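Local structure of pectate lyase (Bacillus subtilis, 5AMV) at residues Val32-Asn37 with Ile55-Gly60; Ser43-Glu48 with Val123-Asn128; Thr130-Gly135 with Ile153-Glu158. The protein cleaves polygalacturonate by calcium-dependent beta-elimination, releasing oligosaccharides with unsaturated galacturonate at their non-reducing ends. All coordinates share one frame; numbering follows the deposited sequence. Where two conformers were deposited one is given.

Contact 1 of 3, residues Val32-Asn37 with Ile55-Gly60; sequences VYTVSN and IIYIKG
V32 meets Y57 at the ring's edge: CG1 lies in the ring plane, 3.7 Å from CE2, and the two side chains approach at a slant. The strands that carry them run parallel, with the axes of residues 32-35 and 55-58 at 21° to each other, as neighbouring strands of the right-handed parallel beta-helix of the polysaccharide lyase 1 family. V32 reaches the ring because chi1 of 178° sets CG1 opposite its own N. Next along the same face, T34 turns OG1 toward Y57 CB (3.9 Å), while its CG2 lies 3.9 Å from K59 CB. The extended K59 chain then carries its ammonium away from the strand pair.

Y33, V35, I56 and I58 lie on the opposite face, which is apolar. V35 CG2 comes within 3.7 Å of I56 CG2, the two branched chains slanting across each other, and helix 38-45 packs over this side through A44, which touches Y33 and I56. The Y33 hydroxyl bonds to N31, outside the contact. Between the faces, four backbone bonds alternate in direction, each close to straight; in the last, K59 N donates to V35 O over 2.9 Å, from 24° off the carbonyl plane.

Contact 2 of 3, residues Ser43-Glu48 with Val123-Asn128; sequences SALGKE and VDIPAN
The E48 and D124 side chains run alongside each other in the same direction, their carboxylate planes turned 84° apart; the nearest oxygens, E48 OE1 and D124 OD2, are 3.6 Å apart. E48 was modelled in two positions, so this applies to one of them. Two like charges so close would be expected to repel, but K148 forms a salt bridge with E48 OE2 and a long, weak ion pair with D124 OD2, while Q146 bonds to D124 OD1. The contact sits at the N-terminal end of the parallel beta-helix, where the end of helix 38-45 and the turn after it pack against strand 122-124 and the loop that follows.

The puckered P126 ring is met through CB, CG and CD. Its CG lies 3.5 Å from L45 O and its CB 3.6 Å from K47 O, so backbone carbonyls of the helix end and turn line the pyrrolidine carbons. L45 meets the same ring at about a right angle, CD2 to P126 CD at 3.9 Å. Chi1 of -61° sets L45 CG opposite the carbonyl carbon and directs the branch to strand and loop, where the methyls part: CD2 also reaches I125 CD1, while CD1 sits 3.9 Å from V123 CG2. An alanine here would lack both methyls, and a gap would probably open between the helix end and V123, I125 and P126.

G46, with a positive phi of 62°, is the first residue past the helix to leave helical geometry, and the turn brings E48 beside D124 and P126. No direct hydrogen bond joins the segments; two waters bridge them instead, one between E48 O and A127 N, the other donating to G46 O at 2.9 Å and to D124 O at 2.7 Å.

Contact 3 of 3, residues Thr130-Gly135 with Ile153-Glu158; sequences TIVGSG and IIRNIE
I131 and I154 run side by side, CD1 to CD1 at 3.8 Å, on the apolar face of strands 129-133 and 152-155, two parallel strands from successive coils of the beta-helix. The axes of residues 130-133 and 153-155 are only 3° apart. I157 adds a third isoleucine at a slant, its CD1 3.8 Å from I131 CG2. Packing tightens further at G133: I157 CG1 lies 3.5 Å from G133 N, and a beta carbon on G133 would run into N156 O, a clash that only glycine avoids.

The other face is more polar. T130 lies beside I153, and V132 beside the aliphatic start of R155, whose guanidinium leads away to a salt bridge with D197.

Toward G135 the contact opens to solvent. Here N156, in a left-handed backbone conformation (phi 63°), ends the strand pairing; with CG opposite the backbone N, its buried amide reaches back to the facing chain at G133 and G135. A water lies near G135 O and N156 O, and N156 OD1 bonds to G396. N156 ND2 grips two carbonyls: G135 O at 2.8 Å, in a bent bond of 137°, and G133 O at 3.0 Å, approached from above the carbonyl plane.

In the fold
Contacts 1 and 3 continue one run of parallel strands: 54-58 lies between 32-35 and 129-133, and I56 N probably bonds to T130 O. Contact 3, with nine of ten touching residues buried, belongs to the core; contact 1 is partly buried, with T34 and K59 exposed. Contact 2 is also partly buried, L45, I125 and P126 inside and E48 exposed. Regular backbone bonding holds contacts 1 and 3; in contact 2, apolar packing and waters join a helix end to strand 122-124 and the loop after it. The three meet inside the coil: L45 CD2 lies 3.5 Å from I56 CD1 and 3.9 Å from I131 CD1, consistent with helix 38-45 capping the N-terminal end of the beta-helix.

Contact 1 of 3, residues Val32-Asn37 with Ile55-Gly60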
ATOM      1  N   VAL A  32     -12.546  24.137  -1.695  1.00 16.30           N
ATOM      2  CA  VAL A  32     -11.350  23.965  -0.874  1.00 15.96           C
ATOM      3  C   VAL A  32     -11.810  23.739   0.569  1.00 16.00           C
ATOM      4  O   VAL A  32     -12.492  24.609   1.145  1.00 17.20           O
ATOM      5  CB  VAL A  32     -10.370  25.153  -0.938  1.00 15.78           C
ATOM      6  CG1 VAL A  32      -9.173  24.888  -0.010  1.00 15.68           C
ATOM      7  CG2 VAL A  32      -9.937  25.437  -2.407  1.00 15.86           C
ATOM      8  N   TYR A  33     -11.474  22.572   1.126  1.00 12.85           N
ATOM      9  CA  TYR A  33     -11.966  22.176   2.440  1.00 12.51           C
ATOM     10  C   TYR A  33     -10.834  21.914   3.409  1.00 12.28           C
ATOM     11  O   TYR A  33      -9.774  21.424   3.008  1.00 13.46           O
ATOM     12  CB  TYR A  33     -12.806  20.894   2.355  1.00 11.76           C
ATOM     13  CG  TYR A  33     -13.954  20.954   1.385  1.00 14.58           C
ATOM     14  CD1 TYR A  33     -13.777  20.603   0.044  1.00 14.20           C
ATOM     15  CD2 TYR A  33     -15.221  21.349   1.808  1.00 15.27           C
ATOM     16  CE1 TYR A  33     -14.865  20.643  -0.859  1.00 16.45           C
ATOM     17  CE2 TYR A  33     -16.299  21.407   0.913  1.00 18.05           C
ATOM     18  CZ  TYR A  33     -16.115  21.065  -0.419  1.00 17.87           C
ATOM     19  OH  TYR A  33     -17.190  21.141  -1.296  1.00 18.31           O
ATOM     20  N   THR A  34     -11.056  22.228   4.673  1.00 10.58           N
ATOM     21  CA  THR A  34     -10.134  21.852   5.750  1.00 10.94           C
ATOM     22  C   THR A  34     -10.903  20.937   6.690  1.00 10.69           C
ATOM     23  O   THR A  34     -12.015  21.263   7.158  1.00  9.93           O
ATOM     24  CB  THR A  34      -9.574  23.060   6.486  1.00 10.06           C
ATOM     25  OG1 THR A  34      -8.814  23.815   5.546  1.00 12.20           O
ATOM     26  CG2 THR A  34      -8.580  22.654   7.635  1.00  9.92           C
ATOM     27  N   VAL A  35     -10.350  19.753   6.892  1.00  9.42           N
ATOM     28  CA  VAL A  35     -11.069  18.735   7.681  1.00  9.74           C
ATOM     29  C   VAL A  35     -10.203  18.223   8.816  1.00  9.58           C
ATOM     30  O   VAL A  35      -9.015  17.959   8.615  1.00  8.02           O
ATOM     31  CB  VAL A  35     -11.550  17.581   6.762  1.00  8.74           C
ATOM     32  CG1 VAL A  35     -12.431  18.101   5.614  1.00  9.83           C
ATOM     33  CG2 VAL A  35     -10.381  16.748   6.220  1.00  8.02           C
ATOM     34  N   SER A  36     -10.815  18.046   9.998  1.00 10.51           N
ATOM     35  CA  SER A  36     -10.076  17.604  11.181  0.50 10.15           C
ATOM     36  C   SER A  36     -10.699  16.419  11.891  1.00 10.02           C
ATOM     37  O   SER A  36     -10.257  16.051  12.981  1.00 10.02           O
ATOM     38  CB  SER A  36      -9.890  18.764  12.171  0.50 11.38           C
ATOM     39  OG  SER A  36     -11.151  19.174  12.668  0.50 12.16           O
ATOM     40  N   ASN A  37     -11.704  15.810  11.266  1.00  9.55           N
ATOM     41  CA  ASN A  37     -12.319  14.602  11.834  1.00  9.70           C
ATOM     42  C   ASN A  37     -13.052  13.833  10.744  1.00  8.98           C
ATOM     43  O   ASN A  37     -13.164  14.306   9.610  1.00  9.10           O
ATOM     44  CB  ASN A  37     -13.256  14.956  13.008  1.00  8.99           C
ATOM     45  CG  ASN A  37     -14.408  15.858  12.592  1.00  9.03           C
ATOM     46  OD1 ASN A  37     -15.218  15.512  11.707  1.00 11.57           O
ATOM     47  ND2 ASN A  37     -14.503  17.035  13.239  1.00 10.11           N
ATOM     48  N   ILE A  55     -10.073  20.341  -3.252  1.00 11.58           N
ATOM     49  CA  ILE A  55      -8.860  20.239  -2.481  1.00 10.89           C
ATOM     50  C   ILE A  55      -9.295  20.044  -1.041  1.00 11.06           C
ATOM     51  O   ILE A  55     -10.178  20.766  -0.547  1.00 11.65           O
ATOM     52  CB  ILE A  55      -7.995  21.504  -2.630  1.00 11.43           C
ATOM     53  CG1 ILE A  55      -7.528  21.631  -4.074  1.00 11.26           C
ATOM     54  CG2 ILE A  55      -6.754  21.466  -1.683  1.00 11.26           C
ATOM     55  CD1 ILE A  55      -7.014  22.981  -4.461  1.00 12.16           C
ATOM     56  N   ILE A  56      -8.666  19.085  -0.373  1.00  9.35           N
ATOM     57  CA  ILE A  56      -8.998  18.761   1.012  1.00  8.90           C
ATOM     58  C   ILE A  56      -7.725  18.760   1.809  1.00  8.94           C
ATOM     59  O   ILE A  56      -6.852  17.931   1.552  1.00  9.00           O
ATOM     60  CB  ILE A  56      -9.652  17.366   1.116  1.00  8.68           C
ATOM     61  CG1 ILE A  56     -10.977  17.342   0.356  1.00 10.51           C
ATOM     62  CG2 ILE A  56      -9.855  16.943   2.613  1.00  7.89           C
ATOM     63  CD1 ILE A  56     -11.575  15.937   0.194  1.00 10.95           C
ATOM     64  N   TYR A  57      -7.629  19.693   2.776  1.00  8.66           N
ATOM     65  CA  TYR A  57      -6.515  19.763   3.709  1.00  8.92           C
ATOM     66  C   TYR A  57      -6.842  18.935   4.948  1.00  8.96           C
ATOM     67  O   TYR A  57      -7.886  19.150   5.548  1.00 10.40           O
ATOM     68  CB  TYR A  57      -6.262  21.219   4.184  1.00  8.68           C
ATOM     69  CG  TYR A  57      -5.657  22.042   3.080  1.00 10.57           C
ATOM     70  CD1 TYR A  57      -4.300  21.908   2.763  1.00 10.70           C
ATOM     71  CD2 TYR A  57      -6.448  22.912   2.313  1.00 12.64           C
ATOM     72  CE1 TYR A  57      -3.721  22.662   1.702  1.00 10.98           C
ATOM     73  CE2 TYR A  57      -5.882  23.661   1.292  1.00 11.09           C
ATOM     74  CZ  TYR A  57      -4.532  23.523   0.987  1.00 13.85           C
ATOM     75  OH  TYR A  57      -4.034  24.275  -0.059  1.00 14.05           O
ATOM     76  N   ILE A  58      -5.947  18.034   5.339  1.00  8.65           N
ATOM     77  CA  ILE A  58      -6.117  17.295   6.593  1.00  8.11           C
ATOM     78  C   ILE A  58      -5.412  18.051   7.703  1.00  8.01           C
ATOM     79  O   ILE A  58      -4.176  18.266   7.658  1.00  8.42           O
ATOM     80  CB  ILE A  58      -5.622  15.814   6.483  1.00  8.92           C
ATOM     81  CG1 ILE A  58      -6.468  15.165   5.367  1.00 13.28           C
ATOM     82  CG2 ILE A  58      -5.665  15.103   7.887  1.00  9.56           C
ATOM     83  CD1 ILE A  58      -6.785  13.701   5.489  1.00 19.55           C
ATOM     84  N   LYS A  59      -6.204  18.452   8.699  1.00  7.95           N
ATOM     85  CA  LYS A  59      -5.678  19.167   9.841  1.00  8.58           C
ATOM     86  C   LYS A  59      -5.618  18.264  11.086  1.00  9.10           C
ATOM     87  O   LYS A  59      -6.680  17.860  11.627  1.00 10.65           O
ATOM     88  CB  LYS A  59      -6.571  20.407  10.073  1.00  9.01           C
ATOM     89  CG  LYS A  59      -6.209  21.202  11.280  1.00 12.50           C
ATOM     90  CD  LYS A  59      -7.106  22.431  11.417  1.00 15.94           C
ATOM     91  CE  LYS A  59      -6.564  23.302  12.538  1.00 20.63           C
ATOM     92  NZ  LYS A  59      -7.539  24.417  12.808  1.00 19.90           N
ATOM     93  N   GLY A  60      -4.390  17.940  11.506  1.00  9.10           N
ATOM     94  CA  GLY A  60      -4.171  17.148  12.724  1.00  9.28           C
ATOM     95  C   GLY A  60      -4.442  15.682  12.447  1.00  9.12           C
ATOM     96  O   GLY A  60      -4.288  15.209  11.322  1.00  8.24           O
TER

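Contact 2 of 3, residues Ser43-Glu48 with Val123-Asn128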
ATOM      1  N   SER A  43     -17.954  14.449   4.604  1.00 10.81           N
ATOM      2  CA  SER A  43     -18.624  15.608   4.009  0.50 11.35           C
ATOM      3  C   SER A  43     -17.887  16.193   2.795  1.00 11.69           C
ATOM      4  O   SER A  43     -18.497  16.423   1.726  1.00 12.10           O
ATOM      5  CB  SER A  43     -18.794  16.688   5.072  0.50 11.45           C
ATOM      6  OG  SER A  43     -19.675  16.240   6.084  0.50 12.24           O
ATOM      7  N   ALA A  44     -16.583  16.450   2.955  1.00 11.50           N
ATOM      8  CA  ALA A  44     -15.765  17.038   1.859  1.00 11.54           C
ATOM      9  C   ALA A  44     -15.690  16.109   0.641  1.00 12.16           C
ATOM     10  O   ALA A  44     -15.775  16.583  -0.511  1.00 12.67           O
ATOM     11  CB  ALA A  44     -14.322  17.423   2.328  1.00 12.15           C
ATOM     12  N   LEU A  45     -15.509  14.809   0.873  1.00 11.48           N
ATOM     13  CA  LEU A  45     -15.445  13.851  -0.245  1.00 11.04           C
ATOM     14  C   LEU A  45     -16.775  13.738  -1.005  1.00 12.27           C
ATOM     15  O   LEU A  45     -16.809  13.640  -2.236  1.00 11.62           O
ATOM     16  CB  LEU A  45     -15.014  12.440   0.222  1.00  9.89           C
ATOM     17  CG  LEU A  45     -13.645  12.319   0.873  1.00  9.55           C
ATOM     18  CD1 LEU A  45     -13.503  10.933   1.560  1.00  8.93           C
ATOM     19  CD2 LEU A  45     -12.494  12.575  -0.159  1.00 10.85           C
ATOM     20  N   GLY A  46     -17.878  13.719  -0.264  1.00 13.42           N
ATOM     21  CA  GLY A  46     -19.178  13.469  -0.888  1.00 14.14           C
ATOM     22  C   GLY A  46     -19.253  12.092  -1.542  1.00 15.19           C
ATOM     23  O   GLY A  46     -18.544  11.147  -1.156  1.00 14.30           O
ATOM     24  N   LYS A  47     -20.120  11.974  -2.548  1.00 16.56           N
ATOM     25  CA  LYS A  47     -20.400  10.679  -3.176  1.00 17.37           C
ATOM     26  C   LYS A  47     -19.201  10.204  -3.988  1.00 17.52           C
ATOM     27  O   LYS A  47     -18.411  11.036  -4.442  1.00 15.34           O
ATOM     28  CB  LYS A  47     -21.618  10.781  -4.097  1.00 18.57           C
ATOM     29  CG  LYS A  47     -22.953  10.983  -3.386  1.00 22.35           C
ATOM     30  CD  LYS A  47     -24.026  11.281  -4.416  1.00 25.46           C
ATOM     31  CE  LYS A  47     -25.388  11.404  -3.759  1.00 30.12           C
ATOM     32  NZ  LYS A  47     -26.196  12.423  -4.491  1.00 33.73           N
ATOM     33  N   GLU A  48     -19.067   8.880  -4.157  1.00 18.98           N
ATOM     34  CA  GLU A  48     -17.949   8.303  -4.885  0.62 19.68           C
ATOM     35  C   GLU A  48     -17.895   8.845  -6.322  1.00 19.82           C
ATOM     36  O   GLU A  48     -16.853   8.787  -6.974  1.00 19.67           O
ATOM     37  CB  GLU A  48     -17.978   6.760  -4.842  0.62 20.29           C
ATOM     38  CG  GLU A  48     -19.081   6.073  -5.659  0.62 22.33           C
ATOM     39  CD  GLU A  48     -18.991   4.544  -5.587  0.62 26.15           C
ATOM     40  OE1 GLU A  48     -19.490   3.950  -4.615  0.62 27.81           O
ATOM     41  OE2 GLU A  48     -18.434   3.930  -6.519  0.62 29.72           O
ATOM     42  N   VAL A 123     -13.206   4.773   3.012  1.00  9.28           N
ATOM     43  CA  VAL A 123     -13.893   5.845   2.254  1.00  9.30           C
ATOM     44  C   VAL A 123     -13.370   5.868   0.830  1.00  9.85           C
ATOM     45  O   VAL A 123     -12.143   5.658   0.611  1.00 10.80           O
ATOM     46  CB  VAL A 123     -13.744   7.255   2.898  1.00 10.33           C
ATOM     47  CG1 VAL A 123     -14.579   7.309   4.170  1.00  9.96           C
ATOM     48  CG2 VAL A 123     -12.211   7.609   3.140  1.00  8.70           C
ATOM     49  N   ASP A 124     -14.263   6.144  -0.120  1.00  9.50           N
ATOM     50  CA  ASP A 124     -13.880   6.272  -1.531  1.00 10.04           C
ATOM     51  C   ASP A 124     -13.493   7.686  -1.856  1.00  9.47           C
ATOM     52  O   ASP A 124     -14.169   8.659  -1.469  1.00  9.88           O
ATOM     53  CB  ASP A 124     -14.988   5.819  -2.480  1.00 11.07           C
ATOM     54  CG  ASP A 124     -15.315   4.308  -2.355  1.00 13.67           C
ATOM     55  OD1 ASP A 124     -14.515   3.477  -1.841  1.00 13.52           O
ATOM     56  OD2 ASP A 124     -16.422   3.930  -2.774  1.00 15.36           O
ATOM     57  N   ILE A 125     -12.380   7.801  -2.579  1.00  8.74           N
ATOM     58  CA  ILE A 125     -11.896   9.103  -3.024  1.00  8.23           C
ATOM     59  C   ILE A 125     -12.400   9.339  -4.460  1.00  9.36           C
ATOM     60  O   ILE A 125     -12.017   8.589  -5.385  1.00 10.10           O
ATOM     61  CB  ILE A 125     -10.353   9.200  -2.990  1.00  8.20           C
ATOM     62  CG1 ILE A 125      -9.789   8.584  -1.673  1.00  6.95           C
ATOM     63  CG2 ILE A 125      -9.927  10.670  -3.239  1.00  8.99           C
ATOM     64  CD1 ILE A 125     -10.339   9.198  -0.317  1.00  7.18           C
ATOM     65  N   PRO A 126     -13.279  10.334  -4.644  1.00  8.15           N
ATOM     66  CA  PRO A 126     -13.827  10.544  -5.988  1.00  8.81           C
ATOM     67  C   PRO A 126     -12.831  11.236  -6.896  1.00  8.81           C
ATOM     68  O   PRO A 126     -11.750  11.682  -6.469  1.00  8.75           O
ATOM     69  CB  PRO A 126     -15.029  11.472  -5.724  1.00  9.27           C
ATOM     70  CG  PRO A 126     -14.596  12.319  -4.555  1.00 12.46           C
ATOM     71  CD  PRO A 126     -13.703  11.398  -3.697  1.00  9.01           C
ATOM     72  N   ALA A 127     -13.183  11.295  -8.183  1.00  9.53           N
ATOM     73  CA  ALA A 127     -12.301  11.854  -9.198  1.00 10.31           C
ATOM     74  C   ALA A 127     -11.960  13.328  -8.967  1.00  9.98           C
ATOM     75  O   ALA A 127     -12.777  14.095  -8.403  1.00 10.53           O
ATOM     76  CB  ALA A 127     -12.977  11.709 -10.576  1.00 11.45           C
ATOM     77  N   ASN A 128     -10.797  13.741  -9.484  1.00 10.34           N
ATOM     78  CA  ASN A 128     -10.353  15.145  -9.465  1.00 10.02           C
ATOM     79  C   ASN A 128     -10.262  15.680  -8.048  1.00 10.49           C
ATOM     80  O   ASN A 128     -10.870  16.707  -7.697  1.00 10.75           O
ATOM     81  CB  ASN A 128     -11.283  16.038 -10.320  1.00 10.36           C
ATOM     82  CG  ASN A 128     -11.539  15.455 -11.706  1.00 11.47           C
ATOM     83  OD1 ASN A 128     -10.616  15.044 -12.403  1.00 14.73           O
ATOM     84  ND2 ASN A 128     -12.806  15.397 -12.104  1.00 12.66           N
TER
HETATM   85  O   HOH W   1     -16.848   8.927  -1.768  1.00 14.52           O
HETATM   86  O   HOH W   2     -15.691  10.106  -8.796  1.00 15.43           O

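Contact 3 of 3, residues Thr130-Gly135 with Ile153-Glu158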
ATOM      1  N   THR A 130      -7.593  16.372  -4.650  1.00  8.57           N
ATOM      2  CA  THR A 130      -6.289  16.457  -4.017  1.00  8.23           C
ATOM      3  C   THR A 130      -6.494  16.477  -2.508  1.00  8.94           C
ATOM      4  O   THR A 130      -7.286  17.265  -2.003  1.00 10.19           O
ATOM      5  CB  THR A 130      -5.514  17.723  -4.427  1.00  9.42           C
ATOM      6  OG1 THR A 130      -5.201  17.648  -5.833  1.00  8.42           O
ATOM      7  CG2 THR A 130      -4.209  17.911  -3.550  1.00  8.46           C
ATOM      8  N   ILE A 131      -5.819  15.565  -1.815  1.00  8.36           N
ATOM      9  CA  ILE A 131      -5.896  15.506  -0.356  1.00  7.42           C
ATOM     10  C   ILE A 131      -4.473  15.632   0.165  1.00  7.18           C
ATOM     11  O   ILE A 131      -3.623  14.814  -0.155  1.00  8.11           O
ATOM     12  CB  ILE A 131      -6.536  14.170   0.165  1.00  6.71           C
ATOM     13  CG1 ILE A 131      -7.849  13.850  -0.577  1.00  8.95           C
ATOM     14  CG2 ILE A 131      -6.618  14.134   1.747  1.00  9.04           C
ATOM     15  CD1 ILE A 131      -8.546  12.540  -0.117  1.00  9.84           C
ATOM     16  N   VAL A 132      -4.218  16.670   0.964  1.00  7.07           N
ATOM     17  CA  VAL A 132      -2.864  16.957   1.413  1.00  7.42           C
ATOM     18  C   VAL A 132      -2.858  17.262   2.912  1.00  8.25           C
ATOM     19  O   VAL A 132      -3.797  17.861   3.433  1.00  8.18           O
ATOM     20  CB  VAL A 132      -2.155  18.105   0.632  1.00  8.48           C
ATOM     21  CG1 VAL A 132      -2.040  17.761  -0.890  1.00  8.37           C
ATOM     22  CG2 VAL A 132      -2.902  19.401   0.793  1.00  9.59           C
ATOM     23  N   GLY A 133      -1.816  16.818   3.592  1.00  6.51           N
ATOM     24  CA  GLY A 133      -1.710  17.147   5.008  1.00  7.81           C
ATOM     25  C   GLY A 133      -1.314  18.584   5.241  1.00  8.87           C
ATOM     26  O   GLY A 133      -0.458  19.144   4.522  1.00  8.44           O
ATOM     27  N   SER A 134      -1.911  19.201   6.255  1.00  8.91           N
ATOM     28  CA  SER A 134      -1.500  20.536   6.674  0.50  9.51           C
ATOM     29  C   SER A 134      -0.327  20.424   7.653  1.00  9.57           C
ATOM     30  O   SER A 134      -0.391  19.680   8.641  1.00 10.26           O
ATOM     31  CB  SER A 134      -2.683  21.264   7.330  0.50  8.98           C
ATOM     32  OG  SER A 134      -3.658  21.630   6.375  0.50  8.02           O
ATOM     33  N   GLY A 135       0.752  21.150   7.386  1.00  9.44           N
ATOM     34  CA  GLY A 135       1.886  21.132   8.291  1.00  9.11           C
ATOM     35  C   GLY A 135       2.551  19.764   8.314  1.00  8.83           C
ATOM     36  O   GLY A 135       2.528  19.039   7.325  1.00  8.94           O
ATOM     37  N   ILE A 153      -4.697  12.979  -6.148  1.00  9.08           N
ATOM     38  CA  ILE A 153      -3.400  13.274  -5.542  1.00  8.68           C
ATOM     39  C   ILE A 153      -3.527  13.125  -4.020  1.00  8.73           C
ATOM     40  O   ILE A 153      -4.426  13.699  -3.445  1.00  8.43           O
ATOM     41  CB  ILE A 153      -2.937  14.703  -5.914  1.00  9.04           C
ATOM     42  CG1 ILE A 153      -2.675  14.793  -7.430  1.00  7.53           C
ATOM     43  CG2 ILE A 153      -1.708  15.102  -5.117  1.00  8.88           C
ATOM     44  CD1 ILE A 153      -2.401  16.227  -7.900  1.00  7.89           C
ATOM     45  N   ILE A 154      -2.605  12.377  -3.402  1.00  7.07           N
ATOM     46  CA  ILE A 154      -2.559  12.219  -1.941  1.00  7.60           C
ATOM     47  C   ILE A 154      -1.120  12.528  -1.492  1.00  5.93           C
ATOM     48  O   ILE A 154      -0.196  11.833  -1.922  1.00  7.62           O
ATOM     49  CB  ILE A 154      -2.887  10.753  -1.519  1.00  7.32           C
ATOM     50  CG1 ILE A 154      -4.204  10.243  -2.168  1.00 11.09           C
ATOM     51  CG2 ILE A 154      -2.860  10.633   0.021  1.00  8.17           C
ATOM     52  CD1 ILE A 154      -5.459  10.971  -1.740  1.00 10.58           C
ATOM     53  N   ARG A 155      -0.928  13.537  -0.632  1.00  6.82           N
ATOM     54  CA  ARG A 155       0.405  13.968  -0.216  1.00  7.16           C
ATOM     55  C   ARG A 155       0.481  14.393   1.250  1.00  7.45           C
ATOM     56  O   ARG A 155      -0.470  14.964   1.785  1.00  7.30           O
ATOM     57  CB  ARG A 155       0.941  15.147  -1.072  1.00  7.19           C
ATOM     58  CG  ARG A 155       0.880  14.861  -2.599  1.00  7.58           C
ATOM     59  CD  ARG A 155       1.332  16.051  -3.468  1.00  8.24           C
ATOM     60  NE  ARG A 155       2.773  16.275  -3.333  1.00  7.83           N
ATOM     61  CZ  ARG A 155       3.397  17.358  -3.787  1.00  9.46           C
ATOM     62  NH1 ARG A 155       2.716  18.344  -4.360  1.00 10.89           N
ATOM     63  NH2 ARG A 155       4.708  17.472  -3.627  1.00  8.82           N
ATOM     64  N   ASN A 156       1.654  14.194   1.827  1.00  6.14           N
ATOM     65  CA  ASN A 156       2.054  14.809   3.098  1.00  7.65           C
ATOM     66  C   ASN A 156       1.179  14.386   4.281  1.00  7.94           C
ATOM     67  O   ASN A 156       0.885  15.199   5.179  1.00  7.78           O
ATOM     68  CB  ASN A 156       2.070  16.345   2.988  1.00  7.02           C
ATOM     69  CG  ASN A 156       2.846  16.977   4.115  1.00  8.16           C
ATOM     70  OD1 ASN A 156       3.939  16.517   4.452  1.00  8.30           O
ATOM     71  ND2 ASN A 156       2.316  18.081   4.662  1.00  7.63           N
ATOM     72  N   ILE A 157       0.786  13.107   4.272  1.00  6.58           N
ATOM     73  CA  ILE A 157      -0.038  12.535   5.344  1.00  5.86           C
ATOM     74  C   ILE A 157       0.635  11.266   5.865  1.00  5.86           C
ATOM     75  O   ILE A 157       1.115  10.459   5.083  1.00  5.85           O
ATOM     76  CB  ILE A 157      -1.460  12.163   4.843  1.00  5.29           C
ATOM     77  CG1 ILE A 157      -2.255  13.404   4.420  1.00  6.81           C
ATOM     78  CG2 ILE A 157      -2.287  11.362   5.919  1.00  5.14           C
ATOM     79  CD1 ILE A 157      -3.254  13.075   3.282  1.00  7.84           C
ATOM     80  N   GLU A 158       0.563  11.092   7.169  1.00  5.40           N
ATOM     81  CA  GLU A 158       1.015   9.869   7.831  1.00  6.09           C
ATOM     82  C   GLU A 158      -0.221   8.985   8.049  1.00  6.27           C
ATOM     83  O   GLU A 158      -1.134   9.343   8.796  1.00  6.93           O
ATOM     84  CB  GLU A 158       1.728  10.158   9.171  1.00  7.54           C
ATOM     85  CG  GLU A 158       2.131   8.838   9.882  1.00  7.78           C
ATOM     86  CD  GLU A 158       2.821   9.066  11.217  1.00 14.57           C
ATOM     87  OE1 GLU A 158       3.130  10.242  11.545  1.00 16.70           O
ATOM     88  OE2 GLU A 158       3.090   8.074  11.922  1.00 11.34           O
TER
HETATM   89  O   HOH W   3       1.717  16.226   7.632  1.00  8.12           O